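Local coordinates for phage terminase large subunit (Thermus phage P7426, PDB 7KS4), which probably acts as the ATP-driven motor that moves viral DNA into empty capsids and as the endonuclease that cuts the genome, this construct holding the N-terminal ATPase domain, at residues Glu55-Leu60 / Gly83-Lys88; Arg107-Val112 / Thr129-Gly134. All coordinates share one frame; numbering follows the deposited sequence.

Interaction 1: residues Glu55-Leu60 / Gly83-Lys88; sequences EAVFEL and GRVVEK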
ATOM      1  N   GLU A  55       0.738   5.810  -4.484  1.00 28.26           N
ATOM      2  CA  GLU A  55       1.503   6.372  -3.372  1.00 28.44           C
ATOM      3  C   GLU A  55       2.999   6.214  -3.601  1.00 28.22           C
ATOM      4  O   GLU A  55       3.775   7.154  -3.384  1.00 27.83           O
ATOM      5  CB  GLU A  55       1.092   5.699  -2.057  1.00 29.69           C
ATOM      6  CG  GLU A  55      -0.327   6.030  -1.602  1.00 31.67           C
ATOM      7  CD  GLU A  55      -0.419   7.353  -0.868  1.00 32.13           C
ATOM      8  OE1 GLU A  55       0.592   7.785  -0.277  1.00 31.45           O
ATOM      9  OE2 GLU A  55      -1.505   7.972  -0.891  1.00 33.93           O
ATOM     10  N   ALA A  56       3.424   5.032  -4.043  1.00 28.19           N
ATOM     11  CA  ALA A  56       4.841   4.787  -4.299  1.00 27.99           C
ATOM     12  C   ALA A  56       5.367   5.673  -5.422  1.00 28.17           C
ATOM     13  O   ALA A  56       6.449   6.260  -5.305  1.00 27.59           O
ATOM     14  CB  ALA A  56       5.057   3.313  -4.628  1.00 29.74           C
ATOM     15  N   VAL A  57       4.619   5.780  -6.524  1.00 28.86           N
ATOM     16  CA  VAL A  57       5.055   6.622  -7.636  1.00 28.63           C
ATOM     17  C   VAL A  57       5.289   8.046  -7.157  1.00 28.36           C
ATOM     18  O   VAL A  57       6.309   8.671  -7.474  1.00 28.37           O
ATOM     19  CB  VAL A  57       4.029   6.593  -8.784  1.00 29.87           C
ATOM     20  CG1 VAL A  57       4.468   7.550  -9.891  1.00 30.45           C
ATOM     21  CG2 VAL A  57       3.867   5.194  -9.345  1.00 31.42           C
ATOM     22  N   PHE A  58       4.335   8.590  -6.400  1.00 28.66           N
ATOM     23  CA  PHE A  58       4.461   9.959  -5.921  1.00 28.62           C
ATOM     24  C   PHE A  58       5.736  10.144  -5.103  1.00 29.20           C
ATOM     25  O   PHE A  58       6.503  11.090  -5.328  1.00 30.33           O
ATOM     26  CB  PHE A  58       3.229  10.332  -5.102  1.00 28.99           C
ATOM     27  CG  PHE A  58       3.259  11.738  -4.590  1.00 30.72           C
ATOM     28  CD1 PHE A  58       3.066  12.802  -5.454  1.00 31.70           C
ATOM     29  CD2 PHE A  58       3.494  11.995  -3.252  1.00 31.78           C
ATOM     30  CE1 PHE A  58       3.103  14.101  -4.991  1.00 33.14           C
ATOM     31  CE2 PHE A  58       3.529  13.289  -2.783  1.00 33.91           C
ATOM     32  CZ  PHE A  58       3.328  14.343  -3.657  1.00 34.69           C
ATOM     33  N   GLU A  59       5.989   9.245  -4.153  1.00 29.56           N
ATOM     34  CA  GLU A  59       7.183   9.372  -3.322  1.00 31.19           C
ATOM     35  C   GLU A  59       8.450   9.402  -4.167  1.00 31.21           C
ATOM     36  O   GLU A  59       9.347  10.219  -3.919  1.00 33.07           O
ATOM     37  CB  GLU A  59       7.253   8.224  -2.315  1.00 34.38           C
ATOM     38  CG  GLU A  59       6.221   8.303  -1.211  1.00 36.66           C
ATOM     39  CD  GLU A  59       6.513   9.391  -0.193  1.00 38.92           C
ATOM     40  OE1 GLU A  59       7.696   9.701   0.038  1.00 41.01           O
ATOM     41  OE2 GLU A  59       5.546   9.934   0.374  1.00 42.44           O
ATOM     42  N   LEU A  60       8.546   8.523  -5.170  1.00 28.67           N
ATOM     43  CA  LEU A  60       9.797   8.396  -5.914  1.00 29.36           C
ATOM     44  C   LEU A  60      10.129   9.671  -6.678  1.00 29.21           C
ATOM     45  O   LEU A  60      11.308  10.011  -6.821  1.00 30.21           O
ATOM     46  CB  LEU A  60       9.728   7.199  -6.866  1.00 30.39           C
ATOM     47  CG  LEU A  60       9.555   5.839  -6.171  1.00 33.21           C
ATOM     48  CD1 LEU A  60       9.325   4.739  -7.199  1.00 34.52           C
ATOM     49  CD2 LEU A  60      10.754   5.504  -5.284  1.00 34.54           C
ATOM     50  N   GLY A  83       4.976  -4.277 -10.151  1.00 40.48           N
ATOM     51  CA  GLY A  83       4.847  -4.140 -11.593  1.00 42.06           C
ATOM     52  C   GLY A  83       4.033  -2.925 -11.995  1.00 42.03           C
ATOM     53  O   GLY A  83       4.309  -2.282 -13.010  1.00 41.88           O
ATOM     54  N   ARG A  84       3.011  -2.597 -11.208  1.00 42.83           N
ATOM     55  CA  ARG A  84       2.213  -1.417 -11.507  1.00 43.99           C
ATOM     56  C   ARG A  84       2.998  -0.140 -11.248  1.00 40.81           C
ATOM     57  O   ARG A  84       2.866   0.837 -11.996  1.00 40.14           O
ATOM     58  CB  ARG A  84       0.934  -1.435 -10.687  1.00 46.43           C
ATOM     59  CG  ARG A  84       0.057  -2.598 -11.038  1.00 51.02           C
ATOM     60  CD  ARG A  84      -1.201  -2.576 -10.241  1.00 54.77           C
ATOM     61  NE  ARG A  84      -1.964  -3.803 -10.431  1.00 60.46           N
ATOM     62  CZ  ARG A  84      -3.275  -3.894 -10.268  1.00 65.68           C
ATOM     63  NH1 ARG A  84      -3.962  -2.818  -9.923  1.00 66.20           N
ATOM     64  NH2 ARG A  84      -3.890  -5.052 -10.461  1.00 69.90           N
ATOM     65  N   VAL A  85       3.820  -0.123 -10.199  1.00 35.68           N
ATOM     66  CA  VAL A  85       4.678   1.034  -9.965  1.00 34.29           C
ATOM     67  C   VAL A  85       5.637   1.214 -11.135  1.00 34.17           C
ATOM     68  O   VAL A  85       5.858   2.333 -11.607  1.00 32.52           O
ATOM     69  CB  VAL A  85       5.428   0.884  -8.629  1.00 32.78           C
ATOM     70  CG1 VAL A  85       6.405   2.027  -8.428  1.00 31.43           C
ATOM     71  CG2 VAL A  85       4.431   0.841  -7.459  1.00 32.84           C
ATOM     72  N   VAL A  86       6.211   0.112 -11.624  1.00 37.17           N
ATOM     73  CA  VAL A  86       7.131   0.179 -12.758  1.00 39.32           C
ATOM     74  C   VAL A  86       6.469   0.869 -13.946  1.00 40.08           C
ATOM     75  O   VAL A  86       6.990   1.858 -14.476  1.00 38.51           O
ATOM     76  CB  VAL A  86       7.632  -1.225 -13.136  1.00 42.42           C
ATOM     77  CG1 VAL A  86       8.430  -1.179 -14.440  1.00 44.33           C
ATOM     78  CG2 VAL A  86       8.493  -1.798 -12.019  1.00 41.78           C
ATOM     79  N   GLU A  87       5.325   0.344 -14.400  1.00 42.56           N
ATOM     80  CA  GLU A  87       4.659   0.936 -15.563  1.00 44.20           C
ATOM     81  C   GLU A  87       4.455   2.432 -15.364  1.00 42.72           C
ATOM     82  O   GLU A  87       4.769   3.241 -16.248  1.00 40.08           O
ATOM     83  CB  GLU A  87       3.310   0.257 -15.829  1.00 47.96           C
ATOM     84  CG  GLU A  87       2.630   0.699 -17.141  1.00 52.30           C
ATOM     85  CD  GLU A  87       1.893   2.035 -17.032  1.00 52.72           C
ATOM     86  OE1 GLU A  87       1.372   2.343 -15.938  1.00 52.53           O
ATOM     87  OE2 GLU A  87       1.835   2.775 -18.043  1.00 52.97           O
ATOM     88  N   LYS A  88       3.923   2.814 -14.200  1.00 39.39           N
ATOM     89  CA  LYS A  88       3.603   4.215 -13.952  1.00 39.19           C
ATOM     90  C   LYS A  88       4.862   5.068 -13.899  1.00 36.46           C
ATOM     91  O   LYS A  88       4.883   6.182 -14.435  1.00 36.61           O
ATOM     92  CB  LYS A  88       2.816   4.349 -12.648  1.00 38.70           C
ATOM     93  CG  LYS A  88       1.466   3.658 -12.682  1.00 41.29           C
ATOM     94  CD  LYS A  88       0.742   3.762 -11.344  1.00 40.93           C
ATOM     95  CE  LYS A  88      -0.740   3.469 -11.502  1.00 45.41           C
ATOM     96  NZ  LYS A  88      -0.981   2.209 -12.239  1.00 48.17           N
TER
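In the P-loop ATPase fold of this terminase domain, the helix that follows the phosphate-binding loop (48-62) packs against helix 75-92, with V57 and V85 at their closest backbone approach. The axes of the two short segments pass 9.5 Å apart at -48°, and no hydrogen bond joins them, so apolar side chains carry the contact. V85 sits between three residues of the first helix. Its CG2 branch meets the methyl of A56 (A56 CB to V85 CG2 3.8 Å), while its CG1, placed anti to the backbone N (chi1 175°), turns to V57 CG2 and to the CD1 tip of L60, which crosses it at about a right angle. The closest approach belongs to V57 and K88, which also cross nearly perpendicularly. Here CB and CD of the lysine do the touching; farther out the chain bends at chi4 (50°), and NZ forms a salt bridge with E50, a residue of the ADP site. R84, which touches the nucleotide, pairs with the same glutamate. The CG2 methyl of V57 rests against the lysine stem, 3.6 Å from K88 CB and 4.0 Å from K88 CD.

Interaction 2: residues Arg107-Val112 / Thr129-Gly134; sequences RLRLLV and TSEFRG. With SO4 (sulfate ion), chain C.
R109 and R133 converge on the carboxylate of E131, where OE2 takes the NE-H of each arginine, with a weak further bond from R109 NH2. R109 NE gives the straighter one, 2.8 Å to E131 OE2 at 170°; the oxygen lies in the guanidinium plane, yet is met from above the carboxylate plane. The extended chain of R109, with CG anti to the backbone N (chi1 -161°), carries NE across the strand gap to this oxygen. R133 NE reaches E131 OE2 at 3.2 Å, nearly along the C-O axis and on the other side of the carboxylate plane from R109 NE, after bends at chi2 and chi3 fold R133 over R109. The guanidinium planes are 39° apart, with R109 CD over the centre of the R133 group; the shared carboxylate probably offsets their like charges. Next to them L111 runs alongside E131, its CD2 3.6 Å from E131 CG. L110, V112, S130 and F132 point to the other, buried face. At the loop end G134 N donates to L108 O (3.0 Å), L108 CD1 lies 4.0 Å from G134 CA, and water 1 bridges R107 O and G134 O. A sulfate lies near the guanidinium edge of poorly ordered R107. L110-F132 and V112-S130 are hydrogen-bonded pairs, R109-R133 and L111-E131 non-hydrogen-bonded. L108 and R109 form a G1 beta bulge opposite Q104, within an antiparallel beta hairpin at one side of the ATPase sheet.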
ATOM      1  N   ARG A 107      15.440  -8.704  -9.743  1.00 72.63           N
ATOM      2  CA  ARG A 107      15.660  -8.378  -8.342  1.00 68.70           C
ATOM      3  C   ARG A 107      14.580  -7.470  -7.760  1.00 61.92           C
ATOM      4  O   ARG A 107      14.741  -6.988  -6.633  1.00 60.17           O
ATOM      5  CB  ARG A 107      17.031  -7.720  -8.166  1.00 71.78           C
ATOM      6  CG  ARG A 107      18.191  -8.681  -8.331  1.00 78.82           C
ATOM      7  CD  ARG A 107      19.522  -8.001  -8.069  1.00 82.27           C
ATOM      8  NE  ARG A 107      20.007  -7.273  -9.238  1.00 84.12           N
ATOM      9  CZ  ARG A 107      21.199  -6.688  -9.312  1.00 87.03           C
ATOM     10  NH1 ARG A 107      22.036  -6.740  -8.282  1.00 89.37           N
ATOM     11  NH2 ARG A 107      21.557  -6.051 -10.418  1.00 87.47           N
ATOM     12  N   LEU A 108      13.488  -7.244  -8.485  1.00 55.74           N
ATOM     13  CA  LEU A 108      12.415  -6.350  -8.055  1.00 52.50           C
ATOM     14  C   LEU A 108      12.990  -5.067  -7.461  1.00 49.90           C
ATOM     15  O   LEU A 108      12.711  -4.687  -6.322  1.00 49.11           O
ATOM     16  CB  LEU A 108      11.484  -7.035  -7.054  1.00 51.59           C
ATOM     17  CG  LEU A 108      10.718  -8.282  -7.511  1.00 52.25           C
ATOM     18  CD1 LEU A 108       9.795  -8.741  -6.401  1.00 50.30           C
ATOM     19  CD2 LEU A 108       9.930  -8.030  -8.796  1.00 50.91           C
ATOM     20  N   ARG A 109      13.818  -4.400  -8.263  1.00 47.27           N
ATOM     21  CA  ARG A 109      14.487  -3.174  -7.849  1.00 45.30           C
ATOM     22  C   ARG A 109      14.245  -2.102  -8.902  1.00 43.69           C
ATOM     23  O   ARG A 109      14.586  -2.289 -10.076  1.00 43.93           O
ATOM     24  CB  ARG A 109      15.985  -3.402  -7.645  1.00 50.59           C
ATOM     25  CG  ARG A 109      16.655  -2.335  -6.798  1.00 51.28           C
ATOM     26  CD  ARG A 109      18.164  -2.484  -6.808  1.00 56.54           C
ATOM     27  NE  ARG A 109      18.816  -1.488  -5.965  1.00 57.80           N
ATOM     28  CZ  ARG A 109      20.088  -1.118  -6.082  1.00 61.67           C
ATOM     29  NH1 ARG A 109      20.862  -1.654  -7.018  1.00 64.07           N
ATOM     30  NH2 ARG A 109      20.587  -0.201  -5.263  1.00 62.49           N
ATOM     31  N   LEU A 110      13.658  -0.989  -8.480  1.00 38.36           N
ATOM     32  CA  LEU A 110      13.348   0.129  -9.356  1.00 37.66           C
ATOM     33  C   LEU A 110      14.062   1.366  -8.832  1.00 36.71           C
ATOM     34  O   LEU A 110      13.952   1.696  -7.646  1.00 35.72           O
ATOM     35  CB  LEU A 110      11.835   0.352  -9.421  1.00 34.11           C
ATOM     36  CG  LEU A 110      11.327   1.514 -10.273  1.00 32.48           C
ATOM     37  CD1 LEU A 110      11.626   1.308 -11.745  1.00 33.83           C
ATOM     38  CD2 LEU A 110       9.830   1.704 -10.035  1.00 30.85           C
ATOM     39  N   LEU A 111      14.791   2.044  -9.713  1.00 36.53           N
ATOM     40  CA  LEU A 111      15.557   3.235  -9.368  1.00 36.45           C
ATOM     41  C   LEU A 111      15.088   4.410 -10.213  1.00 34.49           C
ATOM     42  O   LEU A 111      14.934   4.283 -11.432  1.00 33.44           O
ATOM     43  CB  LEU A 111      17.057   3.006  -9.595  1.00 39.80           C
ATOM     44  CG  LEU A 111      17.682   1.850  -8.815  1.00 42.83           C
ATOM     45  CD1 LEU A 111      19.142   1.702  -9.195  1.00 46.32           C
ATOM     46  CD2 LEU A 111      17.541   2.065  -7.325  1.00 42.23           C
ATOM     47  N   VAL A 112      14.875   5.553  -9.573  1.00 34.09           N
ATOM     48  CA  VAL A 112      14.582   6.796 -10.278  1.00 34.31           C
ATOM     49  C   VAL A 112      15.737   7.748  -9.989  1.00 34.91           C
ATOM     50  O   VAL A 112      15.831   8.318  -8.896  1.00 34.89           O
ATOM     51  CB  VAL A 112      13.237   7.403  -9.863  1.00 32.59           C
ATOM     52  CG1 VAL A 112      12.966   8.656 -10.666  1.00 32.56           C
ATOM     53  CG2 VAL A 112      12.112   6.391 -10.051  1.00 32.36           C
ATOM     54  N   THR A 129      18.929   9.543  -5.964  1.00 36.04           N
ATOM     55  CA  THR A 129      18.318   8.341  -6.522  1.00 36.78           C
ATOM     56  C   THR A 129      17.253   7.845  -5.549  1.00 35.17           C
ATOM     57  O   THR A 129      17.563   7.495  -4.406  1.00 34.70           O
ATOM     58  CB  THR A 129      19.370   7.263  -6.789  1.00 40.59           C
ATOM     59  OG1 THR A 129      20.269   7.719  -7.807  1.00 41.40           O
ATOM     60  CG2 THR A 129      18.717   5.965  -7.256  1.00 41.61           C
ATOM     61  N   SER A 130      16.004   7.852  -6.000  1.00 32.86           N
ATOM     62  CA  SER A 130      14.919   7.195  -5.289  1.00 33.09           C
ATOM     63  C   SER A 130      14.918   5.711  -5.630  1.00 33.42           C
ATOM     64  O   SER A 130      15.270   5.314  -6.742  1.00 33.36           O
ATOM     65  CB  SER A 130      13.580   7.824  -5.669  1.00 31.96           C
ATOM     66  OG  SER A 130      13.638   9.227  -5.545  1.00 32.12           O
ATOM     67  N   GLU A 131      14.522   4.886  -4.657  1.00 33.44           N
ATOM     68  CA  GLU A 131      14.599   3.439  -4.802  1.00 34.50           C
ATOM     69  C   GLU A 131      13.337   2.783  -4.262  1.00 35.73           C
ATOM     70  O   GLU A 131      12.861   3.134  -3.177  1.00 33.72           O
ATOM     71  CB  GLU A 131      15.819   2.874  -4.067  1.00 38.53           C
ATOM     72  CG  GLU A 131      15.966   1.380  -4.212  1.00 42.73           C
ATOM     73  CD  GLU A 131      17.296   0.874  -3.691  1.00 47.25           C
ATOM     74  OE1 GLU A 131      18.099   1.694  -3.198  1.00 49.02           O
ATOM     75  OE2 GLU A 131      17.536  -0.345  -3.775  1.00 49.77           O
ATOM     76  N   PHE A 132      12.811   1.819  -5.016  1.00 37.25           N
ATOM     77  CA  PHE A 132      11.625   1.069  -4.621  1.00 37.52           C
ATOM     78  C   PHE A 132      11.869  -0.403  -4.904  1.00 37.83           C
ATOM     79  O   PHE A 132      12.251  -0.764  -6.022  1.00 39.84           O
ATOM     80  CB  PHE A 132      10.388   1.562  -5.378  1.00 35.79           C
ATOM     81  CG  PHE A 132       9.100   0.909  -4.955  1.00 34.41           C
ATOM     82  CD1 PHE A 132       8.575   1.133  -3.692  1.00 33.69           C
ATOM     83  CD2 PHE A 132       8.392   0.106  -5.837  1.00 33.94           C
ATOM     84  CE1 PHE A 132       7.378   0.546  -3.301  1.00 32.94           C
ATOM     85  CE2 PHE A 132       7.193  -0.483  -5.456  1.00 32.91           C
ATOM     86  CZ  PHE A 132       6.685  -0.258  -4.189  1.00 32.31           C
ATOM     87  N   ARG A 133      11.655  -1.245  -3.896  1.00 35.87           N
ATOM     88  CA  ARG A 133      11.910  -2.671  -4.022  1.00 36.75           C
ATOM     89  C   ARG A 133      10.683  -3.471  -3.631  1.00 34.86           C
ATOM     90  O   ARG A 133       9.903  -3.065  -2.766  1.00 34.29           O
ATOM     91  CB  ARG A 133      13.066  -3.129  -3.145  1.00 41.50           C
ATOM     92  CG  ARG A 133      14.426  -2.699  -3.626  1.00 45.52           C
ATOM     93  CD  ARG A 133      15.385  -3.873  -3.597  1.00 51.61           C
ATOM     94  NE  ARG A 133      16.750  -3.443  -3.348  1.00 55.48           N
ATOM     95  CZ  ARG A 133      17.809  -4.235  -3.456  1.00 58.52           C
ATOM     96  NH1 ARG A 133      19.014  -3.753  -3.206  1.00 61.80           N
ATOM     97  NH2 ARG A 133      17.658  -5.501  -3.822  1.00 59.52           N
ATOM     98  N   GLY A 134      10.533  -4.623  -4.276  1.00 35.65           N
ATOM     99  CA  GLY A 134       9.571  -5.619  -3.846  1.00 35.46           C
ATOM    100  C   GLY A 134      10.237  -6.633  -2.930  1.00 37.19           C
ATOM    101  O   GLY A 134      11.378  -7.032  -3.148  1.00 38.57           O
TER
HETATM  102  S   SO4 C 302      18.451  -8.084 -12.785  0.99 91.12           S
HETATM  103  O1  SO4 C 302      18.788  -9.504 -12.838  0.99 90.45           O
HETATM  104  O2  SO4 C 302      19.009  -7.407 -13.952  0.99 90.55           O
HETATM  105  O3  SO4 C 302      16.998  -7.930 -12.786  0.99 90.75           O
HETATM  106  O4  SO4 C 302      19.027  -7.510 -11.571  0.99 90.63           O
HETATM  107  O   HOH W   1      13.882  -6.452  -4.010  1.00 41.37           O

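Interactions 1 and 2 form two layers of one core, their centres about 10 Å apart: the helix pair 55-60 / 83-88 lies on the buried face of the hairpin 107-112 / 129-134. V85 joins them, its CG2 3.7 Å from F132 CE2 and its CG1 3.8 Å from L110 CD2. A polar tie is added where S130 OG lies 2.8 Å from L60 O, a probable hydrogen bond. The nucleotide is nearer the helices. R84 of interaction 1 touches ADP, whereas the F132 side chain of interaction 2 stays about 14 Å from ADP and about 12 Å from the magnesium ion. The salt-bridge network of R109, E131 and R133 occupies the other face of the sheet.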